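Local coordinates for protein CalG4 (Micromonospora echinospora, PDB 3IA7) that is a member of the GT-B fold proteins, built of two Rossmann-like domains that face each other across a cleft, at residues A[78-83]-A[145-150]; A[152-157]-A[180-185]. One frame throughout, in Å; residues are numbered along the deposited sequence.

How the contacts relate
After the first three strands of the parallel sheet and their helices, the chain enters helix 75-98, whose residues 78-83 open contact 1. It passes through two strands of the seven-stranded parallel sheet before helix 142-150 brings residues 145-150 back and closes a loop of 61 intervening residues. Contact 2 follows in series: the turn 152-157 opens it, and the chain returns 22 residues later at 180-185, after helix 159-170. The two neither nest nor cross, yet their centres lie only about 11 Å apart. Trp147 of contact 1 packs against His154 and Pro155 of contact 2, so helices 75-98, 142-150 and 178-182 are joined around one turn of the N-terminal domain.

Contact 1 (A[78-83]-A[145-150]); sequences QLHLVY and ELWKSN
The first torsions of His80 (chi1 -60°) and Trp147 (chi1 -65°) set each CG anti to its own carbonyl carbon and send the two rings across the gap between their helices. With His80 CA and Trp147 CA 11.8 Å apart, the backbones do not meet, and the rings alone make the connection. The imidazole presents its edge to the indole in an offset edge-to-face pair: the planes stand at 90°, and the centroids of the His80 ring and the Trp147 five-membered ring are 5.9 Å apart. The closest atoms, His80 CE1 and Trp147 NE1, are 4.1 Å apart, so the touch is light, and the two segments bury only 52 Å² between them. Within helix 142-150, Lys148 NZ forms a salt bridge with Glu145 OE2 at 3.2 Å, and Ser149 OG donates to Leu146 O at 2.7 Å. That carbonyl also accepts from Asn150 N and is thus gripped twice. His80 also packs on Val161. This is near-surface helix-to-helix packing through an offset edge-to-face aromatic pair, in the N-terminal Rossmann-like domain of a GT-B fold.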
ATOM      1  N   GLN A  78      -1.583   6.404  37.288  1.00 24.22           N
ATOM      2  CA  GLN A  78      -1.025   7.451  36.431  1.00 23.58           C
ATOM      3  C   GLN A  78      -1.204   7.135  34.957  1.00 22.52           C
ATOM      4  O   GLN A  78      -1.521   8.025  34.167  1.00 21.33           O
ATOM      5  CB  GLN A  78       0.448   7.710  36.757  1.00 24.18           C
ATOM      6  CG  GLN A  78       0.653   8.360  38.137  1.00 24.21           C
ATOM      7  CD  GLN A  78      -0.290   9.533  38.361  1.00 29.44           C
ATOM      8  OE1 GLN A  78      -0.528  10.352  37.446  1.00 29.07           O
ATOM      9  NE2 GLN A  78      -0.857   9.612  39.567  1.00 30.74           N
ATOM     10  N   LEU A  79      -1.008   5.864  34.603  1.00 21.97           N
ATOM     11  CA  LEU A  79      -1.258   5.412  33.251  1.00 22.12           C
ATOM     12  C   LEU A  79      -2.703   5.608  32.836  1.00 21.06           C
ATOM     13  O   LEU A  79      -2.950   6.083  31.726  1.00 20.79           O
ATOM     14  CB  LEU A  79      -0.893   3.938  33.074  1.00 22.28           C
ATOM     15  CG  LEU A  79       0.576   3.568  33.215  1.00 25.24           C
ATOM     16  CD1 LEU A  79       0.676   2.048  32.975  1.00 27.39           C
ATOM     17  CD2 LEU A  79       1.416   4.355  32.206  1.00 30.14           C
ATOM     18  N   HIS A  80      -3.651   5.185  33.680  1.00 19.32           N
ATOM     19  CA  HIS A  80      -5.059   5.456  33.391  1.00 18.83           C
ATOM     20  C   HIS A  80      -5.370   6.947  33.280  1.00 17.89           C
ATOM     21  O   HIS A  80      -6.208   7.342  32.468  1.00 17.19           O
ATOM     22  CB  HIS A  80      -5.980   4.862  34.439  1.00 17.44           C
ATOM     23  CG  HIS A  80      -5.872   3.366  34.572  1.00 19.49           C
ATOM     24  ND1 HIS A  80      -5.683   2.538  33.486  1.00 18.80           N
ATOM     25  CD2 HIS A  80      -5.983   2.556  35.650  1.00 18.76           C
ATOM     26  CE1 HIS A  80      -5.663   1.279  33.893  1.00 22.76           C
ATOM     27  NE2 HIS A  80      -5.826   1.265  35.206  1.00 20.28           N
ATOM     28  N   LEU A  81      -4.779   7.754  34.146  1.00 17.41           N
ATOM     29  CA  LEU A  81      -5.070   9.204  34.108  1.00 18.44           C
ATOM     30  C   LEU A  81      -4.546   9.862  32.839  1.00 17.19           C
ATOM     31  O   LEU A  81      -5.211  10.765  32.285  1.00 17.90           O
ATOM     32  CB  LEU A  81      -4.579   9.957  35.375  1.00 17.63           C
ATOM     33  CG  LEU A  81      -5.328   9.546  36.664  1.00 17.73           C
ATOM     34  CD1 LEU A  81      -4.645  10.185  37.870  1.00 18.80           C
ATOM     35  CD2 LEU A  81      -6.804   9.922  36.622  1.00 18.98           C
ATOM     36  N   VAL A  82      -3.387   9.406  32.353  1.00 17.30           N
ATOM     37  CA  VAL A  82      -2.850   9.983  31.115  1.00 17.55           C
ATOM     38  C   VAL A  82      -3.738   9.576  29.938  1.00 16.73           C
ATOM     39  O   VAL A  82      -3.877  10.342  29.004  1.00 16.30           O
ATOM     40  CB  VAL A  82      -1.316   9.674  30.831  1.00 18.40           C
ATOM     41  CG1 VAL A  82      -1.061   8.221  30.519  1.00 19.43           C
ATOM     42  CG2 VAL A  82      -0.838  10.511  29.653  1.00 18.50           C
ATOM     43  N   TYR A  83      -4.320   8.387  30.006  1.00 16.72           N
ATOM     44  CA  TYR A  83      -5.255   7.894  28.972  1.00 16.57           C
ATOM     45  C   TYR A  83      -6.463   8.844  28.889  1.00 15.86           C
ATOM     46  O   TYR A  83      -6.895   9.265  27.788  1.00 14.93           O
ATOM     47  CB  TYR A  83      -5.710   6.466  29.334  1.00 16.15           C
ATOM     48  CG  TYR A  83      -6.778   5.905  28.420  1.00 18.56           C
ATOM     49  CD1 TYR A  83      -6.439   5.399  27.148  1.00 17.68           C
ATOM     50  CD2 TYR A  83      -8.135   5.899  28.799  1.00 16.22           C
ATOM     51  CE1 TYR A  83      -7.436   4.879  26.295  1.00 18.81           C
ATOM     52  CE2 TYR A  83      -9.124   5.387  27.954  1.00 18.15           C
ATOM     53  CZ  TYR A  83      -8.761   4.886  26.710  1.00 15.47           C
ATOM     54  OH  TYR A  83      -9.705   4.374  25.851  1.00 18.39           O
ATOM     55  N   GLU A 145      -9.338  -8.949  29.854  1.00 21.77           N
ATOM     56  CA  GLU A 145      -8.480 -10.138  30.052  1.00 23.11           C
ATOM     57  C   GLU A 145      -7.070  -9.727  30.480  1.00 23.08           C
ATOM     58  O   GLU A 145      -6.441 -10.419  31.281  1.00 23.50           O
ATOM     59  CB  GLU A 145      -8.407 -11.041  28.798  1.00 24.15           C
ATOM     60  CG  GLU A 145      -9.730 -11.686  28.368  1.00 28.13           C
ATOM     61  CD  GLU A 145     -10.454 -12.404  29.505  1.00 35.14           C
ATOM     62  OE1 GLU A 145      -9.984 -13.480  29.928  1.00 40.14           O
ATOM     63  OE2 GLU A 145     -11.500 -11.904  29.980  1.00 37.95           O
ATOM     64  N   LEU A 146      -6.583  -8.614  29.948  1.00 22.08           N
ATOM     65  CA  LEU A 146      -5.264  -8.102  30.305  1.00 23.20           C
ATOM     66  C   LEU A 146      -5.192  -7.610  31.770  1.00 23.94           C
ATOM     67  O   LEU A 146      -4.304  -8.027  32.541  1.00 23.29           O
ATOM     68  CB  LEU A 146      -4.846  -6.980  29.365  1.00 24.09           C
ATOM     69  CG  LEU A 146      -4.495  -7.498  27.956  1.00 26.19           C
ATOM     70  CD1 LEU A 146      -4.124  -6.292  27.106  1.00 28.95           C
ATOM     71  CD2 LEU A 146      -3.357  -8.576  28.026  1.00 28.45           C
ATOM     72  N   TRP A 147      -6.136  -6.740  32.138  1.00 23.35           N
ATOM     73  CA  TRP A 147      -6.270  -6.280  33.525  1.00 23.38           C
ATOM     74  C   TRP A 147      -6.359  -7.494  34.444  1.00 24.25           C
ATOM     75  O   TRP A 147      -5.679  -7.578  35.485  1.00 23.55           O
ATOM     76  CB  TRP A 147      -7.480  -5.333  33.663  1.00 22.83           C
ATOM     77  CG  TRP A 147      -7.321  -4.064  32.889  1.00 21.79           C
ATOM     78  CD1 TRP A 147      -6.157  -3.396  32.665  1.00 22.53           C
ATOM     79  CD2 TRP A 147      -8.357  -3.293  32.216  1.00 21.81           C
ATOM     80  NE1 TRP A 147      -6.391  -2.272  31.891  1.00 23.00           N
ATOM     81  CE2 TRP A 147      -7.729  -2.183  31.612  1.00 21.34           C
ATOM     82  CE3 TRP A 147      -9.744  -3.439  32.075  1.00 21.29           C
ATOM     83  CZ2 TRP A 147      -8.435  -1.216  30.849  1.00 20.64           C
ATOM     84  CZ3 TRP A 147     -10.458  -2.465  31.321  1.00 22.63           C
ATOM     85  CH2 TRP A 147      -9.782  -1.376  30.708  1.00 21.44           C
ATOM     86  N   LYS A 148      -7.200  -8.449  34.060  1.00 25.05           N
ATOM     87  CA  LYS A 148      -7.400  -9.649  34.837  1.00 26.91           C
ATOM     88  C   LYS A 148      -6.067 -10.412  35.053  1.00 27.05           C
ATOM     89  O   LYS A 148      -5.728 -10.816  36.187  1.00 26.46           O
ATOM     90  CB  LYS A 148      -8.420 -10.547  34.122  1.00 27.27           C
ATOM     91  CG  LYS A 148      -9.254 -11.488  35.013  1.00 30.84           C
ATOM     92  CD  LYS A 148     -10.540 -11.979  34.290  1.00 30.52           C
ATOM     93  CE  LYS A 148     -11.282 -10.793  33.578  1.00 36.84           C
ATOM     94  NZ  LYS A 148     -12.594 -11.140  32.883  1.00 36.89           N
ATOM     95  N   SER A 149      -5.334 -10.600  33.957  1.00 26.80           N
ATOM     96  CA  SER A 149      -4.066 -11.328  33.954  1.00 27.68           C
ATOM     97  C   SER A 149      -2.985 -10.556  34.702  1.00 27.60           C
ATOM     98  O   SER A 149      -2.115 -11.164  35.302  1.00 27.96           O
ATOM     99  CB  SER A 149      -3.615 -11.636  32.517  1.00 26.46           C
ATOM    100  OG  SER A 149      -3.335 -10.435  31.791  1.00 29.89           O
ATOM    101  N   ASN A 150      -3.053  -9.225  34.660  1.00 27.99           N
ATOM    102  CA  ASN A 150      -2.178  -8.355  35.471  1.00 28.20           C
ATOM    103  C   ASN A 150      -2.559  -8.208  36.955  1.00 27.28           C
ATOM    104  O   ASN A 150      -1.792  -7.626  37.750  1.00 27.45           O
ATOM    105  CB  ASN A 150      -2.084  -6.974  34.828  1.00 29.34           C
ATOM    106  CG  ASN A 150      -1.308  -6.993  33.546  1.00 31.55           C
ATOM    107  OD1 ASN A 150      -0.417  -7.822  33.383  1.00 36.26           O
ATOM    108  ND2 ASN A 150      -1.618  -6.066  32.630  1.00 33.15           N
TER

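Contact 2 (A[152-157]-A[180-185]); sequences QRHPAD and EYWDEI
His154 and Trp182 meet where a loop leading into a short 3-10 turn, residues 155-157, faces the last turn of helix 178-182, and no backbone hydrogen bond joins the two segments. Trp182 holds CG anti to its backbone N (chi1 -162°), which extends the indole toward the turn, where one face receives both partners. Over its five-membered ring stands the His154 imidazole, edge on, with planes at 82° and centroids 4.8 Å apart; His154 CE1 comes within 3.7 Å of Trp182 CD2. Pro155 takes the six-membered ring, its CG lying 4.0 Å from the centroid in a CH-pi contact and 3.6 Å from Trp182 CH2. The imidazole is steadied from its own turn: Ala156 N donates to His154 ND1 at 3.0 Å, in the ring plane, which helps fix the ring's rotation. Farther out, Arg153 clasps Asp157 O side-on with NE and NH2, tying the two ends of the turn together. Phe113 adds an edge-to-face neighbour to Trp182, and Asp183 forms a salt bridge with Lys144. Since ND1 accepts that backbone N-H, any proton on a neutral His154 would probably sit on NE2. The contact across the segments thus rests on aromatic and CH-pi packing, while the bond from Ala156 N to ND1 helps hold the imidazole edge-on to the indole.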
ATOM      1  N   GLN A 152      -4.841  -6.250  38.004  1.00 22.13           N
ATOM      2  CA  GLN A 152      -5.230  -4.857  38.293  1.00 22.76           C
ATOM      3  C   GLN A 152      -6.756  -4.630  38.167  1.00 20.46           C
ATOM      4  O   GLN A 152      -7.451  -5.355  37.469  1.00 18.87           O
ATOM      5  CB  GLN A 152      -4.406  -3.839  37.462  1.00 22.75           C
ATOM      6  CG  GLN A 152      -4.610  -3.929  35.978  1.00 26.32           C
ATOM      7  CD  GLN A 152      -3.636  -3.073  35.145  1.00 27.07           C
ATOM      8  OE1 GLN A 152      -2.840  -3.622  34.374  1.00 32.13           O
ATOM      9  NE2 GLN A 152      -3.737  -1.728  35.255  1.00 29.95           N
ATOM     10  N   ARG A 153      -7.262  -3.614  38.860  1.00 18.84           N
ATOM     11  CA  ARG A 153      -8.672  -3.210  38.762  1.00 17.47           C
ATOM     12  C   ARG A 153      -9.032  -2.556  37.430  1.00 17.61           C
ATOM     13  O   ARG A 153      -8.207  -1.873  36.849  1.00 17.55           O
ATOM     14  CB  ARG A 153      -8.996  -2.237  39.897  1.00 16.24           C
ATOM     15  CG  ARG A 153      -8.724  -2.886  41.274  1.00 14.51           C
ATOM     16  CD  ARG A 153      -8.862  -1.884  42.414  1.00 14.35           C
ATOM     17  NE  ARG A 153     -10.230  -1.373  42.624  1.00 14.07           N
ATOM     18  CZ  ARG A 153     -11.180  -1.962  43.360  1.00 13.53           C
ATOM     19  NH1 ARG A 153     -10.975  -3.129  43.964  1.00  9.53           N
ATOM     20  NH2 ARG A 153     -12.367  -1.377  43.483  1.00 14.25           N
ATOM     21  N   HIS A 154     -10.281  -2.722  36.999  1.00 17.59           N
ATOM     22  CA  HIS A 154     -10.822  -1.974  35.866  1.00 18.11           C
ATOM     23  C   HIS A 154     -10.562  -0.499  36.214  1.00 17.22           C
ATOM     24  O   HIS A 154     -10.745  -0.102  37.363  1.00 16.71           O
ATOM     25  CB  HIS A 154     -12.340  -2.235  35.710  1.00 18.50           C
ATOM     26  CG  HIS A 154     -12.908  -1.757  34.395  1.00 19.09           C
ATOM     27  ND1 HIS A 154     -13.060  -0.425  34.087  1.00 18.27           N
ATOM     28  CD2 HIS A 154     -13.360  -2.449  33.312  1.00 21.01           C
ATOM     29  CE1 HIS A 154     -13.561  -0.309  32.866  1.00 24.22           C
ATOM     30  NE2 HIS A 154     -13.748  -1.527  32.370  1.00 20.31           N
ATOM     31  N   PRO A 155     -10.129   0.334  35.224  1.00 17.95           N
ATOM     32  CA  PRO A 155      -9.949   1.754  35.524  1.00 16.91           C
ATOM     33  C   PRO A 155     -11.183   2.408  36.145  1.00 16.27           C
ATOM     34  O   PRO A 155     -11.050   3.318  36.942  1.00 16.17           O
ATOM     35  CB  PRO A 155      -9.664   2.401  34.148  1.00 17.33           C
ATOM     36  CG  PRO A 155      -9.869   1.350  33.152  1.00 17.13           C
ATOM     37  CD  PRO A 155      -9.739   0.010  33.842  1.00 17.63           C
ATOM     38  N   ALA A 156     -12.371   1.928  35.798  1.00 15.73           N
ATOM     39  CA  ALA A 156     -13.620   2.506  36.330  1.00 16.20           C
ATOM     40  C   ALA A 156     -13.762   2.205  37.806  1.00 16.86           C
ATOM     41  O   ALA A 156     -14.488   2.895  38.512  1.00 17.39           O
ATOM     42  CB  ALA A 156     -14.819   1.963  35.570  1.00 16.93           C
ATOM     43  N   ASP A 157     -13.035   1.178  38.269  1.00 16.89           N
ATOM     44  CA  ASP A 157     -13.021   0.786  39.686  1.00 17.11           C
ATOM     45  C   ASP A 157     -11.881   1.402  40.495  1.00 16.86           C
ATOM     46  O   ASP A 157     -11.708   1.096  41.689  1.00 15.93           O
ATOM     47  CB  ASP A 157     -12.974  -0.732  39.786  1.00 17.24           C
ATOM     48  CG  ASP A 157     -14.306  -1.381  39.401  1.00 21.25           C
ATOM     49  OD1 ASP A 157     -15.351  -0.735  39.653  1.00 21.15           O
ATOM     50  OD2 ASP A 157     -14.308  -2.516  38.855  1.00 22.62           O
ATOM     51  N   GLU A 180     -20.389   0.614  33.032  1.00 14.33           N
ATOM     52  CA  GLU A 180     -21.413   0.364  32.013  1.00 15.67           C
ATOM     53  C   GLU A 180     -21.180   1.137  30.719  1.00 14.16           C
ATOM     54  O   GLU A 180     -21.190   0.590  29.640  1.00 14.28           O
ATOM     55  CB  GLU A 180     -22.793   0.729  32.548  1.00 16.01           C
ATOM     56  CG  GLU A 180     -23.920   0.259  31.628  1.00 19.58           C
ATOM     57  CD  GLU A 180     -25.324   0.686  32.100  1.00 19.55           C
ATOM     58  OE1 GLU A 180     -25.495   0.932  33.310  1.00 20.73           O
ATOM     59  OE2 GLU A 180     -26.239   0.760  31.253  1.00 23.16           O
ATOM     60  N   TYR A 181     -20.978   2.434  30.850  1.00 14.39           N
ATOM     61  CA  TYR A 181     -20.642   3.303  29.720  1.00 12.56           C
ATOM     62  C   TYR A 181     -19.436   2.790  28.916  1.00 13.61           C
ATOM     63  O   TYR A 181     -19.486   2.730  27.669  1.00 11.73           O
ATOM     64  CB  TYR A 181     -20.328   4.695  30.256  1.00 12.72           C
ATOM     65  CG  TYR A 181     -20.034   5.698  29.183  1.00 12.88           C
ATOM     66  CD1 TYR A 181     -21.067   6.402  28.566  1.00 13.75           C
ATOM     67  CD2 TYR A 181     -18.709   5.926  28.758  1.00 16.07           C
ATOM     68  CE1 TYR A 181     -20.782   7.338  27.541  1.00 11.95           C
ATOM     69  CE2 TYR A 181     -18.419   6.865  27.746  1.00 16.17           C
ATOM     70  CZ  TYR A 181     -19.478   7.574  27.163  1.00 14.78           C
ATOM     71  OH  TYR A 181     -19.171   8.476  26.152  1.00 16.04           O
ATOM     72  N   TRP A 182     -18.372   2.418  29.633  1.00 14.62           N
ATOM     73  CA  TRP A 182     -17.103   1.946  29.037  1.00 16.90           C
ATOM     74  C   TRP A 182     -17.389   0.781  28.117  1.00 17.05           C
ATOM     75  O   TRP A 182     -16.793   0.675  27.008  1.00 17.63           O
ATOM     76  CB  TRP A 182     -16.130   1.557  30.159  1.00 16.30           C
ATOM     77  CG  TRP A 182     -14.673   1.472  29.739  1.00 18.53           C
ATOM     78  CD1 TRP A 182     -14.113   0.550  28.899  1.00 20.12           C
ATOM     79  CD2 TRP A 182     -13.602   2.290  30.203  1.00 18.73           C
ATOM     80  NE1 TRP A 182     -12.774   0.795  28.739  1.00 19.73           N
ATOM     81  CE2 TRP A 182     -12.413   1.835  29.545  1.00 18.54           C
ATOM     82  CE3 TRP A 182     -13.520   3.378  31.077  1.00 15.48           C
ATOM     83  CZ2 TRP A 182     -11.175   2.427  29.731  1.00 17.06           C
ATOM     84  CZ3 TRP A 182     -12.244   3.997  31.262  1.00 18.93           C
ATOM     85  CH2 TRP A 182     -11.102   3.505  30.594  1.00 18.90           C
ATOM     86  N   ASP A 183     -18.337  -0.071  28.517  1.00 17.33           N
ATOM     87  CA  ASP A 183     -18.709  -1.294  27.761  1.00 18.58           C
ATOM     88  C   ASP A 183     -19.773  -1.147  26.681  1.00 18.27           C
ATOM     89  O   ASP A 183     -20.061  -2.117  25.991  1.00 19.94           O
ATOM     90  CB  ASP A 183     -19.139  -2.436  28.721  1.00 20.48           C
ATOM     91  CG  ASP A 183     -18.003  -2.922  29.564  1.00 23.69           C
ATOM     92  OD1 ASP A 183     -16.845  -2.735  29.136  1.00 22.90           O
ATOM     93  OD2 ASP A 183     -18.261  -3.450  30.679  1.00 27.91           O
ATOM     94  N   GLU A 184     -20.372   0.040  26.502  1.00 16.62           N
ATOM     95  CA  GLU A 184     -21.419   0.176  25.503  1.00 15.55           C
ATOM     96  C   GLU A 184     -20.893  -0.034  24.089  1.00 15.24           C
ATOM     97  O   GLU A 184     -19.787   0.392  23.775  1.00 15.71           O
ATOM     98  CB  GLU A 184     -22.086   1.546  25.596  1.00 15.85           C
ATOM     99  CG  GLU A 184     -22.941   1.618  26.847  1.00 17.33           C
ATOM    100  CD  GLU A 184     -23.688   2.918  26.925  1.00 23.36           C
ATOM    101  OE1 GLU A 184     -23.048   3.946  27.095  1.00 20.57           O
ATOM    102  OE2 GLU A 184     -24.918   2.892  26.846  1.00 26.80           O
ATOM    103  N   ILE A 185     -21.720  -0.637  23.245  1.00 15.07           N
ATOM    104  CA  ILE A 185     -21.353  -1.013  21.854  1.00 16.49           C
ATOM    105  C   ILE A 185     -21.804   0.079  20.886  1.00 15.60           C
ATOM    106  O   ILE A 185     -22.947   0.563  20.953  1.00 15.49           O
ATOM    107  CB  ILE A 185     -22.003  -2.377  21.502  1.00 17.03           C
ATOM    108  CG1 ILE A 185     -21.407  -3.451  22.442  1.00 18.02           C
ATOM    109  CG2 ILE A 185     -21.901  -2.698  19.966  1.00 13.19           C
ATOM    110  CD1 ILE A 185     -21.918  -4.896  22.236  1.00 19.22           C
TER